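Long-range contacts in kallistatin (Homo sapiens, PDB 6F4V), which inhibits tissue kallikrein, a serine protease, as a serpin that forms a stable equimolar complex with the enzyme and is cleaved at its reactive site: residues A39-L43 / F292-F296; Q308-E312 / F337-F341; H72-Q76 / M114-E118; N125-T129 / L155-M161; G88-G94 / Y166-L172. All coordinates share one frame; numbering follows the deposited sequence. Where two conformers were deposited one is given.

Contact 1. Residues A39-L43 / F292-F296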
# COMPACT_ATOMS: atom_id res chain seq x y z
N ALA A 39 -8.67 2.17 -5.12
CA ALA A 39 -9.52 3.36 -4.87
C ALA A 39 -9.71 4.20 -6.14
O ALA A 39 -10.83 4.58 -6.51
CB ALA A 39 -8.94 4.21 -3.75
N TYR A 40 -8.61 4.48 -6.79
CA TYR A 40 -8.64 5.33 -7.98
C TYR A 40 -9.23 4.64 -9.20
O TYR A 40 -9.96 5.26 -9.98
CB TYR A 40 -7.26 5.95 -8.22
CG TYR A 40 -7.01 7.13 -7.30
CD1 TYR A 40 -6.84 6.98 -5.92
CD2 TYR A 40 -6.99 8.42 -7.80
CE1 TYR A 40 -6.64 8.06 -5.09
CE2 TYR A 40 -6.76 9.50 -6.98
CZ TYR A 40 -6.60 9.34 -5.64
OH TYR A 40 -6.41 10.45 -4.87
N ALA A 41 -9.00 3.33 -9.34
CA ALA A 41 -9.67 2.58 -10.39
C ALA A 41 -11.20 2.56 -10.17
O ALA A 41 -11.99 2.81 -11.11
CB ALA A 41 -9.11 1.18 -10.49
N MET A 42 -11.61 2.38 -8.92
CA MET A 42 -13.04 2.47 -8.62
C MET A 42 -13.64 3.86 -8.93
O MET A 42 -14.71 3.95 -9.56
CB MET A 42 -13.29 2.11 -7.16
CG MET A 42 -14.77 2.06 -6.81
SD MET A 42 -15.00 1.41 -5.14
CE MET A 42 -14.55 2.72 -4.14
N LEU A 43 -12.95 4.92 -8.50
CA LEU A 43 -13.34 6.30 -8.81
C LEU A 43 -13.54 6.52 -10.30
O LEU A 43 -14.50 7.23 -10.69
CB LEU A 43 -12.28 7.27 -8.29
CG LEU A 43 -12.50 8.76 -8.59
CD1 LEU A 43 -13.71 9.29 -7.86
CD2 LEU A 43 -11.27 9.53 -8.20
N PHE A 292 -1.81 12.66 -12.51
CA PHE A 292 -3.21 12.92 -12.18
C PHE A 292 -3.56 14.41 -12.20
O PHE A 292 -4.46 14.85 -11.49
CB PHE A 292 -3.55 12.31 -10.82
CG PHE A 292 -3.39 10.80 -10.78
CD1 PHE A 292 -2.13 10.24 -10.61
CD2 PHE A 292 -4.46 9.97 -11.00
CE1 PHE A 292 -1.96 8.86 -10.58
CE2 PHE A 292 -4.30 8.58 -10.97
CZ PHE A 292 -3.06 8.04 -10.75
N THR A 293 -2.88 15.19 -13.04
CA THR A 293 -3.21 16.62 -13.14
C THR A 293 -4.66 16.86 -13.57
O THR A 293 -5.32 17.72 -13.00
CB THR A 293 -2.26 17.36 -14.09
OG1 THR A 293 -2.24 16.67 -15.35
CG2 THR A 293 -0.91 17.41 -13.50
N ASP A 294 -5.17 16.08 -14.52
CA ASP A 294 -6.56 16.26 -14.96
C ASP A 294 -7.53 16.08 -13.81
O ASP A 294 -8.40 16.93 -13.59
CB ASP A 294 -6.95 15.34 -16.11
CG ASP A 294 -8.43 15.48 -16.49
OD1 ASP A 294 -8.73 16.47 -17.19
OD2 ASP A 294 -9.27 14.63 -16.07
N LEU A 295 -7.39 14.97 -13.08
CA LEU A 295 -8.35 14.65 -12.03
C LEU A 295 -8.48 15.73 -10.97
O LEU A 295 -9.60 16.00 -10.45
CB LEU A 295 -8.00 13.29 -11.37
CG LEU A 295 -8.85 12.89 -10.17
CD1 LEU A 295 -10.31 12.77 -10.59
CD2 LEU A 295 -8.41 11.56 -9.56
N PHE A 296 -7.36 16.34 -10.62
CA PHE A 296 -7.32 17.37 -9.58
C PHE A 296 -7.44 18.80 -10.11
O PHE A 296 -7.19 19.75 -9.38
CB PHE A 296 -6.06 17.20 -8.74
CG PHE A 296 -6.09 15.93 -7.94
CD1 PHE A 296 -6.93 15.84 -6.83
CD2 PHE A 296 -5.38 14.82 -8.33
CE1 PHE A 296 -7.03 14.64 -6.11
CE2 PHE A 296 -5.43 13.64 -7.58
CZ PHE A 296 -6.25 13.56 -6.47
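Tyr40 and Leu43 project from helix 33-44, the serpin helix that runs behind the large mixed sheet, and meet Phe292, Leu295 and Phe296 of the loop before strand 312-324. The aliphatic part centres on Leu295. Its CD2 sits 3.7 Å from Tyr40 CE2, and the same methyl is 3.8 Å from Leu43 CD2, where the two leucines reach toward each other tip to tip. Both have CG anti to the backbone N (chi1 177° for Leu43), which turns their branches toward each other between helix and loop. Strand 328-340 adds Phe337, which packs on Leu43 and on Leu295.

The aromatic part consists of two different approaches to one ring. Phe292 comes obliquely to Tyr40, with centroids 5.7 Å apart and planes at 73°; the nearest atoms, Tyr40 CD2 and Phe292 CE2, are 4.2 Å apart. Phe296 arrives at the rim, its CZ close to the plane of the Tyr40 ring, and the two side chains cross at about a right angle.

The polar part is small. Across the two segments the hydroxyl of Tyr40 meets carbon, while its hydrogen-bond partner is Ser316 OG on strand 312-324. Tyr40 OH lies at the edge of the Phe296 ring, 3.5 Å from its CZ atom.

Contact 2. Residues Q308-E312 / F337-F341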
# COMPACT_ATOMS: atom_id res chain seq x y z
N GLN A 308 -26.79 15.81 -11.62
CA GLN A 308 -27.50 16.84 -10.85
C GLN A 308 -26.64 18.06 -10.49
O GLN A 308 -27.19 19.15 -10.29
CB GLN A 308 -28.10 16.21 -9.58
CG GLN A 308 -29.08 17.11 -8.83
CD GLN A 308 -29.61 16.49 -7.55
OE1 GLN A 308 -29.94 15.29 -7.50
NE2 GLN A 308 -29.70 17.30 -6.51
N GLN A 309 -25.33 17.86 -10.36
CA GLN A 309 -24.38 18.94 -10.11
C GLN A 309 -23.10 18.67 -10.90
O GLN A 309 -22.81 17.51 -11.28
CB GLN A 309 -24.00 19.00 -8.62
CG GLN A 309 -25.13 19.28 -7.63
CD GLN A 309 -25.60 20.74 -7.62
OE1 GLN A 309 -25.04 21.61 -8.30
NE2 GLN A 309 -26.63 21.00 -6.83
N LYS A 310 -22.34 19.74 -11.16
CA LYS A 310 -20.98 19.63 -11.71
C LYS A 310 -20.00 19.33 -10.58
O LYS A 310 -19.86 20.12 -9.64
CB LYS A 310 -20.57 20.89 -12.48
CG LYS A 310 -21.35 21.02 -13.78
CD LYS A 310 -20.62 21.81 -14.84
CE LYS A 310 -21.52 21.93 -16.08
NZ LYS A 310 -20.80 22.46 -17.27
N LEU A 311 -19.32 18.19 -10.68
CA LEU A 311 -18.53 17.68 -9.57
C LEU A 311 -17.05 17.93 -9.76
O LEU A 311 -16.56 17.93 -10.88
CB LEU A 311 -18.77 16.18 -9.41
CG LEU A 311 -20.20 15.78 -9.07
CD1 LEU A 311 -20.24 14.29 -8.81
CD2 LEU A 311 -20.74 16.52 -7.85
N GLU A 312 -16.33 18.11 -8.67
CA GLU A 312 -14.88 18.15 -8.76
C GLU A 312 -14.21 17.43 -7.58
O GLU A 312 -14.84 17.19 -6.53
CB GLU A 312 -14.40 19.59 -8.99
CG GLU A 312 -14.43 20.47 -7.78
CD GLU A 312 -14.29 21.96 -8.13
OE1 GLU A 312 -13.65 22.31 -9.17
OE2 GLU A 312 -14.85 22.77 -7.34
N PHE A 337 -11.27 9.43 -0.97
CA PHE A 337 -11.37 10.40 -2.05
C PHE A 337 -12.71 11.12 -1.95
O PHE A 337 -13.75 10.48 -2.10
CB PHE A 337 -11.26 9.74 -3.42
CG PHE A 337 -11.01 10.71 -4.53
CD1 PHE A 337 -12.04 11.44 -5.11
CD2 PHE A 337 -9.73 10.95 -4.94
CE1 PHE A 337 -11.75 12.36 -6.13
CE2 PHE A 337 -9.46 11.85 -5.95
CZ PHE A 337 -10.46 12.56 -6.53
N ALA A 338 -12.68 12.43 -1.73
CA ALA A 338 -13.86 13.24 -1.54
C ALA A 338 -14.15 14.03 -2.82
O ALA A 338 -13.23 14.49 -3.51
CB ALA A 338 -13.68 14.17 -0.35
N ILE A 339 -15.45 14.14 -3.13
CA ILE A 339 -15.95 14.79 -4.33
C ILE A 339 -16.86 15.91 -3.86
O ILE A 339 -17.73 15.67 -3.01
CB ILE A 339 -16.83 13.85 -5.17
CG1 ILE A 339 -16.09 12.58 -5.54
CG2 ILE A 339 -17.36 14.53 -6.42
CD1 ILE A 339 -14.97 12.80 -6.50
N LYS A 340 -16.67 17.11 -4.40
CA LYS A 340 -17.50 18.27 -4.03
C LYS A 340 -18.18 18.86 -5.26
O LYS A 340 -17.91 18.45 -6.38
CB LYS A 340 -16.64 19.32 -3.32
CG LYS A 340 -15.60 19.96 -4.22
CD LYS A 340 -14.72 20.92 -3.46
CE LYS A 340 -13.90 21.76 -4.45
NZ LYS A 340 -12.55 22.05 -3.93
N PHE A 341 -19.03 19.85 -5.03
CA PHE A 341 -19.68 20.59 -6.12
C PHE A 341 -19.53 22.11 -5.92
O PHE A 341 -18.85 22.60 -5.01
CB PHE A 341 -21.15 20.19 -6.25
CG PHE A 341 -22.05 20.84 -5.23
CD1 PHE A 341 -21.98 20.50 -3.88
CD2 PHE A 341 -22.98 21.80 -5.63
CE1 PHE A 341 -22.81 21.10 -2.94
CE2 PHE A 341 -23.82 22.40 -4.70
CZ PHE A 341 -23.73 22.05 -3.35
OXT PHE A 341 -20.09 22.88 -6.71
O HOH W 1 -21.33 22.26 -8.90
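Gln309 packs on Phe341 where the two segments converge at the end of the inserted strand of a serpin. Strand 328-340 fills the large sheet beside strand 312-324, and the chain stops at the Phe341 carboxylate, consistent with cleavage at the reactive site. Starting at the root of the glutamine, Gln309 CB is 3.9 Å from Phe341 CB, and CG then comes alongside the ring carbon CD2. A bend at chi2 (-75°) carries the amide along that flank of the ring, its plane 48° from the ring plane. At the tip, OE1 is 3.4 Å from Phe341 CD2, and NE2 is 3.8 Å from Phe341 CE2. An alanine here would keep the CB contact but is likely to strip the CD2-CE2 side of its amide neighbour, letting the terminal ring turn more easily.

Glu312 and Lys340 form an antiparallel hydrogen-bonded pair: Glu312 N to Lys340 O and Lys340 N to Glu312 O are both 2.8 Å, each with an angle of 168° at the hydrogen. Next to this pair, Leu311 CB touches Ile339 CG2 at 3.7 Å. A water closes the far end, donating to Lys310 O at 2.7 Å and to Phe341 OXT at 2.6 Å.

Contact 3. Residues H72-Q76 / M114-E118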
# COMPACT_ATOMS: atom_id res chain seq x y z
N HIS A 72 -10.98 -3.43 -14.81
CA HIS A 72 -11.96 -3.57 -13.74
C HIS A 72 -12.20 -5.03 -13.36
O HIS A 72 -12.24 -5.37 -12.18
CB HIS A 72 -13.25 -2.86 -14.10
CG HIS A 72 -13.10 -1.38 -14.14
ND1 HIS A 72 -12.73 -0.66 -13.02
CD2 HIS A 72 -13.27 -0.47 -15.14
CE1 HIS A 72 -12.66 0.62 -13.34
NE2 HIS A 72 -12.98 0.77 -14.62
N ARG A 73 -12.31 -5.90 -14.34
CA ARG A 73 -12.42 -7.33 -14.06
C ARG A 73 -11.16 -7.89 -13.38
O ARG A 73 -11.24 -8.77 -12.52
CB ARG A 73 -12.76 -8.09 -15.35
CG ARG A 73 -14.11 -7.71 -15.93
CD ARG A 73 -15.25 -7.83 -14.94
NE ARG A 73 -16.53 -7.39 -15.51
CZ ARG A 73 -17.70 -7.42 -14.86
NH1 ARG A 73 -17.78 -7.89 -13.61
NH2 ARG A 73 -18.80 -6.97 -15.46
N GLY A 74 -9.99 -7.37 -13.77
CA GLY A 74 -8.73 -7.68 -13.10
C GLY A 74 -8.79 -7.34 -11.61
O GLY A 74 -8.48 -8.17 -10.76
N PHE A 75 -9.25 -6.13 -11.29
CA PHE A 75 -9.40 -5.75 -9.87
C PHE A 75 -10.43 -6.62 -9.15
O PHE A 75 -10.21 -7.02 -8.03
CB PHE A 75 -9.76 -4.26 -9.70
CG PHE A 75 -8.56 -3.35 -9.75
CD1 PHE A 75 -7.69 -3.28 -8.65
CD2 PHE A 75 -8.29 -2.60 -10.85
CE1 PHE A 75 -6.58 -2.45 -8.67
CE2 PHE A 75 -7.17 -1.75 -10.88
CZ PHE A 75 -6.31 -1.70 -9.78
N GLN A 76 -11.55 -6.89 -9.81
CA GLN A 76 -12.58 -7.74 -9.22
C GLN A 76 -11.98 -9.08 -8.82
O GLN A 76 -12.21 -9.56 -7.71
CB GLN A 76 -13.73 -7.99 -10.21
CG GLN A 76 -14.89 -8.77 -9.60
CD GLN A 76 -15.96 -9.12 -10.61
OE1 GLN A 76 -15.78 -8.94 -11.81
NE2 GLN A 76 -17.09 -9.60 -10.13
N MET A 114 -20.47 -1.61 -6.86
CA MET A 114 -20.87 -2.78 -6.09
C MET A 114 -20.46 -4.08 -6.80
O MET A 114 -19.92 -4.97 -6.17
CB MET A 114 -22.38 -2.76 -5.85
CG MET A 114 -22.78 -1.77 -4.77
SD MET A 114 -24.57 -1.69 -4.48
CE MET A 114 -25.04 -0.56 -5.75
N ALA A 115 -20.70 -4.18 -8.10
CA ALA A 115 -20.36 -5.39 -8.86
C ALA A 115 -18.84 -5.67 -8.87
O ALA A 115 -18.41 -6.79 -8.62
CB ALA A 115 -20.90 -5.28 -10.28
N VAL A 116 -18.03 -4.64 -9.11
CA VAL A 116 -16.58 -4.85 -9.29
C VAL A 116 -15.80 -4.75 -7.99
O VAL A 116 -14.91 -5.56 -7.73
CB VAL A 116 -16.01 -3.87 -10.34
CG1 VAL A 116 -14.50 -3.99 -10.49
CG2 VAL A 116 -16.65 -4.15 -11.68
N TYR A 117 -16.09 -3.73 -7.18
CA TYR A 117 -15.28 -3.45 -6.01
C TYR A 117 -15.98 -3.88 -4.72
O TYR A 117 -15.46 -3.64 -3.64
CB TYR A 117 -14.85 -1.96 -6.00
CG TYR A 117 -13.96 -1.66 -7.19
CD1 TYR A 117 -14.49 -1.24 -8.40
CD2 TYR A 117 -12.59 -1.88 -7.13
CE1 TYR A 117 -13.69 -1.00 -9.51
CE2 TYR A 117 -11.77 -1.65 -8.22
CZ TYR A 117 -12.32 -1.24 -9.42
OH TYR A 117 -11.50 -1.07 -10.50
N GLU A 118 -17.16 -4.49 -4.83
CA GLU A 118 -18.00 -4.82 -3.67
C GLU A 118 -18.19 -3.66 -2.71
O GLU A 118 -18.18 -3.83 -1.50
CB GLU A 118 -17.43 -6.03 -2.94
CG GLU A 118 -17.31 -7.23 -3.89
CD GLU A 118 -17.58 -8.56 -3.22
OE1 GLU A 118 -16.70 -9.44 -3.31
OE2 GLU A 118 -18.67 -8.72 -2.63
O HOH W 2 -14.09 -8.01 -6.01
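Two serpin helices, 68-83 and 107-117, pack here beside helix 33-44, and an aromatic cluster of His72, Phe75 and Tyr117 fills the join. The polar link in this cluster is a hydrogen bond of 2.8 Å between His72 ND1 and Tyr117 OH; either atom could be the donor. ND1 lies in the plane of the tyrosine ring and the hydroxyl near the imidazole plane, yet the planes stand at 87°, so the rings meet rim to rim and neither covers the other. Phe75 approaches the same tyrosine obliquely, its CB 3.6 Å from Tyr117 CE2. Ala41 and Met42 of helix 33-44 also touch Tyr117.

Val116 wedges between the backbones. With CG1 anti to the backbone N (chi1 176°), that methyl is brought to 3.1 Å from His72 O, a tight approach to an oxygen that already accepts from Gln76 N within its helix. Further out, Arg73 NH1 donates to Gln76 OE1 at 2.9 Å, with the oxygen in the guanidinium plane. A water donates to Gln76 O (3.0 Å) and to Val116 O (3.1 Å), tying the two helix backbones together.

The chemistry implies a division of labour: the imidazole-phenol bond gives two polar atoms a mutual partner inside buried packing and probably restrains the turning of both rings, while on the outer side a water bridges the backbones and the Arg73-Gln76 bond holds that amide within its own helix.

Contact 4. Residues N125-T129 / L155-M161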
# COMPACT_ATOMS: atom_id res chain seq x y z
N ASN A 125 -25.24 12.83 5.97
CA ASN A 125 -25.55 14.24 5.81
C ASN A 125 -24.25 15.03 5.86
O ASN A 125 -23.68 15.24 6.93
CB ASN A 125 -26.51 14.70 6.92
CG ASN A 125 -26.81 16.17 6.87
OD1 ASN A 125 -26.60 16.84 5.85
ND2 ASN A 125 -27.32 16.70 7.98
N PHE A 126 -23.77 15.48 4.69
CA PHE A 126 -22.51 16.23 4.63
C PHE A 126 -22.56 17.65 5.21
O PHE A 126 -21.51 18.28 5.38
CB PHE A 126 -21.94 16.21 3.20
CG PHE A 126 -21.32 14.87 2.80
CD1 PHE A 126 -20.08 14.49 3.28
CD2 PHE A 126 -22.00 13.99 1.95
CE1 PHE A 126 -19.52 13.26 2.91
CE2 PHE A 126 -21.44 12.77 1.58
CZ PHE A 126 -20.20 12.41 2.08
N TYR A 127 -23.76 18.17 5.51
CA TYR A 127 -23.89 19.40 6.32
C TYR A 127 -23.37 19.17 7.74
O TYR A 127 -22.80 20.07 8.35
CB TYR A 127 -25.34 19.92 6.39
CG TYR A 127 -25.98 20.23 5.05
CD1 TYR A 127 -25.33 21.03 4.10
CD2 TYR A 127 -27.27 19.74 4.73
CE1 TYR A 127 -25.92 21.32 2.86
CE2 TYR A 127 -27.87 20.03 3.51
CZ TYR A 127 -27.19 20.82 2.58
OH TYR A 127 -27.80 21.09 1.37
N ASP A 128 -23.57 17.96 8.25
CA ASP A 128 -23.00 17.53 9.52
C ASP A 128 -21.56 17.01 9.27
O ASP A 128 -21.32 15.80 9.18
CB ASP A 128 -23.90 16.46 10.14
CG ASP A 128 -23.47 16.05 11.54
OD1 ASP A 128 -22.47 16.56 12.08
OD2 ASP A 128 -24.15 15.16 12.10
N THR A 129 -20.64 17.95 9.17
CA THR A 129 -19.23 17.65 8.94
C THR A 129 -18.64 16.79 10.06
O THR A 129 -17.99 15.78 9.78
CB THR A 129 -18.44 18.97 8.78
OG1 THR A 129 -18.99 19.69 7.67
CG2 THR A 129 -16.95 18.71 8.52
N LEU A 155 -12.84 17.73 5.92
CA LEU A 155 -13.99 17.49 5.06
C LEU A 155 -14.71 18.82 4.83
O LEU A 155 -15.15 19.45 5.80
CB LEU A 155 -14.93 16.48 5.73
CG LEU A 155 -16.10 15.95 4.90
CD1 LEU A 155 -15.57 15.12 3.74
CD2 LEU A 155 -17.05 15.14 5.77
N LYS A 156 -14.80 19.26 3.58
CA LYS A 156 -15.50 20.52 3.27
C LYS A 156 -17.01 20.35 3.33
O LYS A 156 -17.53 19.23 3.14
CB LYS A 156 -15.08 21.05 1.91
CG LYS A 156 -13.59 21.37 1.80
CD LYS A 156 -13.29 22.18 0.54
CE LYS A 156 -11.93 22.87 0.62
NZ LYS A 156 -10.80 21.89 0.75
N LYS A 157 -17.74 21.45 3.57
CA LYS A 157 -19.20 21.38 3.72
C LYS A 157 -19.93 21.13 2.40
O LYS A 157 -21.08 20.72 2.42
CB LYS A 157 -19.76 22.66 4.39
CG LYS A 157 -19.40 22.81 5.87
CD LYS A 157 -19.89 24.13 6.49
CE LYS A 157 -21.40 24.33 6.40
NZ LYS A 157 -22.20 23.15 6.84
N ASP A 158 -19.26 21.37 1.27
CA ASP A 158 -19.84 21.15 -0.07
C ASP A 158 -19.49 19.77 -0.69
O ASP A 158 -19.64 19.57 -1.90
CB ASP A 158 -19.42 22.29 -1.01
CG ASP A 158 -17.91 22.52 -1.04
OD1 ASP A 158 -17.19 21.93 -0.21
OD2 ASP A 158 -17.44 23.32 -1.88
N VAL A 159 -19.02 18.84 0.13
CA VAL A 159 -18.76 17.47 -0.32
C VAL A 159 -20.08 16.72 -0.44
O VAL A 159 -20.95 16.86 0.42
CB VAL A 159 -17.80 16.75 0.65
CG1 VAL A 159 -17.75 15.24 0.39
CG2 VAL A 159 -16.41 17.36 0.54
N LEU A 160 -20.23 15.95 -1.52
CA LEU A 160 -21.42 15.11 -1.73
C LEU A 160 -21.12 13.61 -1.76
O LEU A 160 -22.05 12.80 -1.78
CB LEU A 160 -22.08 15.51 -3.05
CG LEU A 160 -22.47 17.00 -3.19
CD1 LEU A 160 -22.84 17.29 -4.64
CD2 LEU A 160 -23.61 17.39 -2.23
N MET A 161 -19.84 13.22 -1.79
CA MET A 161 -19.50 11.80 -1.74
C MET A 161 -18.07 11.63 -1.25
O MET A 161 -17.20 12.40 -1.60
CB MET A 161 -19.66 11.15 -3.13
CG MET A 161 -19.41 9.66 -3.16
SD MET A 161 -19.38 9.00 -4.85
CE MET A 161 -17.63 9.12 -5.20
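Tyr127 gives its N-H to Asn125 OD1 at 3.2 Å, closing an Asx turn, while its own carbonyl O lies 3.5 Å from Lys157 NZ across the contact. The donor stands 62° out of the Asn125 amide plane, off the lone pairs. This turn precedes the helix 129-143 that lies across the large serpin sheet, and it delivers Phe126 to the start of strand 159-172.

Val159 CG1 sits over one face of the Phe126 ring, 4.0 Å from its centroid, a CH-pi contact. Leu155 CD2 meets the ring at its edge, 4.0 Å from Phe126 CD1. At the root, Phe126 CB is pressed to 3.0 Å from Val159 O. Thr129 CG2 packs 3.3 Å from Leu155 O. A serine in place of Phe126 would probably leave a gap beside Val159 CG1 and Leu155 CD2, loosening the turn's hold on the strand.

The attachment of the two segments therefore rests largely on apolar packing, with the buried Phe126 ring the main element.

Contact 5. Residues G88-G94 / Y166-L172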
# COMPACT_ATOMS: atom_id res chain seq x y z
N GLY A 88 -2.96 -19.28 8.04
CA GLY A 88 -2.14 -18.40 8.91
C GLY A 88 -1.93 -17.02 8.31
O GLY A 88 -0.84 -16.38 8.53
N LEU A 89 -2.95 -16.58 7.54
CA LEU A 89 -2.96 -15.30 6.85
C LEU A 89 -4.35 -14.70 6.68
O LEU A 89 -5.22 -15.27 6.04
CB LEU A 89 -2.32 -15.45 5.47
CG LEU A 89 -1.91 -14.18 4.71
CD1 LEU A 89 -0.51 -14.31 4.11
CD2 LEU A 89 -2.94 -13.84 3.64
N GLU A 90 -4.54 -13.51 7.26
CA GLU A 90 -5.76 -12.74 7.08
C GLU A 90 -5.44 -11.59 6.13
O GLU A 90 -4.50 -10.83 6.35
CB GLU A 90 -6.25 -12.19 8.43
CG GLU A 90 -7.56 -11.40 8.35
CD GLU A 90 -7.95 -10.71 9.64
OE1 GLU A 90 -7.35 -10.99 10.69
OE2 GLU A 90 -8.89 -9.89 9.64
N THR A 91 -6.18 -11.54 5.02
CA THR A 91 -6.19 -10.37 4.18
C THR A 91 -7.65 -10.02 3.92
O THR A 91 -8.48 -10.90 3.60
CB THR A 91 -5.42 -10.60 2.87
OG1 THR A 91 -4.10 -11.05 3.18
CG2 THR A 91 -5.33 -9.33 2.08
N ARG A 92 -7.98 -8.75 4.13
CA ARG A 92 -9.30 -8.23 3.81
C ARG A 92 -9.12 -6.92 3.10
O ARG A 92 -8.35 -6.07 3.58
CB ARG A 92 -10.16 -8.01 5.05
CG ARG A 92 -10.71 -9.30 5.63
CD ARG A 92 -11.52 -9.09 6.89
NE ARG A 92 -10.74 -8.44 7.94
CZ ARG A 92 -10.78 -7.14 8.25
NH1 ARG A 92 -11.57 -6.28 7.61
NH2 ARG A 92 -9.99 -6.68 9.23
N VAL A 93 -9.81 -6.78 1.99
CA VAL A 93 -9.86 -5.54 1.23
C VAL A 93 -11.32 -5.24 0.95
O VAL A 93 -12.07 -6.13 0.56
CB VAL A 93 -9.07 -5.63 -0.07
CG1 VAL A 93 -9.14 -4.29 -0.81
CG2 VAL A 93 -7.62 -6.01 0.21
N GLY A 94 -11.73 -4.02 1.22
CA GLY A 94 -13.11 -3.61 1.01
C GLY A 94 -13.18 -2.15 0.61
O GLY A 94 -12.19 -1.41 0.73
N TYR A 166 -10.02 0.07 2.07
CA TYR A 166 -9.08 -0.31 3.13
C TYR A 166 -8.51 -1.69 2.80
O TYR A 166 -9.12 -2.47 2.03
CB TYR A 166 -9.78 -0.31 4.51
CG TYR A 166 -10.83 -1.39 4.55
CD1 TYR A 166 -10.49 -2.71 4.91
CD2 TYR A 166 -12.15 -1.12 4.18
CE1 TYR A 166 -11.45 -3.72 4.91
CE2 TYR A 166 -13.10 -2.11 4.18
CZ TYR A 166 -12.76 -3.40 4.55
OH TYR A 166 -13.72 -4.39 4.52
N ILE A 167 -7.37 -1.96 3.41
CA ILE A 167 -6.73 -3.25 3.37
C ILE A 167 -6.24 -3.52 4.78
O ILE A 167 -5.71 -2.64 5.45
CB ILE A 167 -5.59 -3.31 2.31
CG1 ILE A 167 -4.88 -4.68 2.35
CG2 ILE A 167 -4.59 -2.18 2.49
CD1 ILE A 167 -3.97 -4.95 1.16
N TYR A 168 -6.46 -4.75 5.21
CA TYR A 168 -5.99 -5.26 6.47
C TYR A 168 -5.28 -6.58 6.21
O TYR A 168 -5.82 -7.45 5.52
CB TYR A 168 -7.13 -5.46 7.46
CG TYR A 168 -6.58 -5.93 8.79
CD1 TYR A 168 -5.97 -5.04 9.66
CD2 TYR A 168 -6.58 -7.28 9.13
CE1 TYR A 168 -5.41 -5.47 10.86
CE2 TYR A 168 -6.02 -7.72 10.34
CZ TYR A 168 -5.45 -6.81 11.20
OH TYR A 168 -4.88 -7.21 12.41
N PHE A 169 -4.07 -6.71 6.75
CA PHE A 169 -3.18 -7.82 6.51
C PHE A 169 -2.57 -8.26 7.82
O PHE A 169 -1.90 -7.48 8.48
CB PHE A 169 -2.06 -7.37 5.56
CG PHE A 169 -1.00 -8.39 5.30
CD1 PHE A 169 -1.18 -9.33 4.32
CD2 PHE A 169 0.19 -8.38 5.99
CE1 PHE A 169 -0.19 -10.27 4.03
CE2 PHE A 169 1.20 -9.31 5.70
CZ PHE A 169 1.00 -10.25 4.72
N LYS A 170 -2.76 -9.53 8.17
CA LYS A 170 -2.11 -10.06 9.37
C LYS A 170 -1.70 -11.48 9.04
O LYS A 170 -2.53 -12.31 8.62
CB LYS A 170 -3.06 -10.02 10.59
CG LYS A 170 -2.36 -10.48 11.88
CD LYS A 170 -3.12 -10.11 13.17
CE LYS A 170 -4.49 -10.72 13.31
NZ LYS A 170 -5.18 -10.17 14.54
N ALA A 171 -0.41 -11.74 9.19
CA ALA A 171 0.17 -12.97 8.69
C ALA A 171 1.27 -13.45 9.58
O ALA A 171 2.16 -12.70 9.96
CB ALA A 171 0.72 -12.75 7.28
N LEU A 172 1.25 -14.74 9.87
CA LEU A 172 2.31 -15.38 10.63
C LEU A 172 3.55 -15.67 9.78
O LEU A 172 3.43 -16.08 8.61
CB LEU A 172 1.80 -16.72 11.17
CG LEU A 172 0.69 -16.69 12.20
CD1 LEU A 172 0.11 -18.10 12.33
CD2 LEU A 172 1.18 -16.17 13.54
O HOH W 3 -13.48 -6.69 5.50
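The guanidinium of Arg92 is turned only 23° from the Tyr168 ring plane, with NH2 3.5 Å from Tyr168 CG and with Tyr168 CB over the guanidinium face. Glu90 holds it there: Arg92 NE donates in plane to Glu90 OE2 at 2.9 Å, on that oxygen's anti lone pair. The carboxylate crosses the same ring obliquely, with OE1 3.5 Å from Tyr168 CE2. The network extends outward through salt bridges from Glu90 to Arg145 and from Arg92 to Glu143, and a hydrogen bond between Tyr168 OH and Glu330.

These side chains stand on one face of an antiparallel pair in the large serpin sheet, strands 89-94 and 166-172 running at 172° with seven backbone hydrogen bonds between the segments. Tyr166, with CG between its backbone N and carbonyl carbon (chi1 66°), folds its ring over Gly94, whose N is 3.5 Å above the ring plane. A water in that plane joins Tyr166 OH to Arg92 NH1.

On the other face Val93 and Ile167 lie side by side, CG2 to CG1 3.7 Å. Leu89 CD1 reaches Ala171 CB at the same 3.7 Å and also leans on Phe169, whose ring meets Tyr224, a sodium ligand, edge-to-face.

How the contacts relate
Strands 159-172 and 328-340 tie most of the set together. Contacts 2 and 4 adjoin at the carboxy-terminal end of the inserted strand, centres about 11 Å apart, where Ile339 N to Met161 O and Ile339 O to Leu160 N (each 2.9 Å) are probable hydrogen bonds. Contact 1 backs onto contact 2 through Phe337, whose CE1 is 3.5 Å from Leu43 CD2. It also abuts contact 3, where Ala41 CB lies 3.3 Å from Tyr117 OH. Contact 5 uses the opposite end of strand 159-172, its centre about 31 Å from that of contact 4, and lies close to the bound sodium, about 6 Å from the Leu89 side chain.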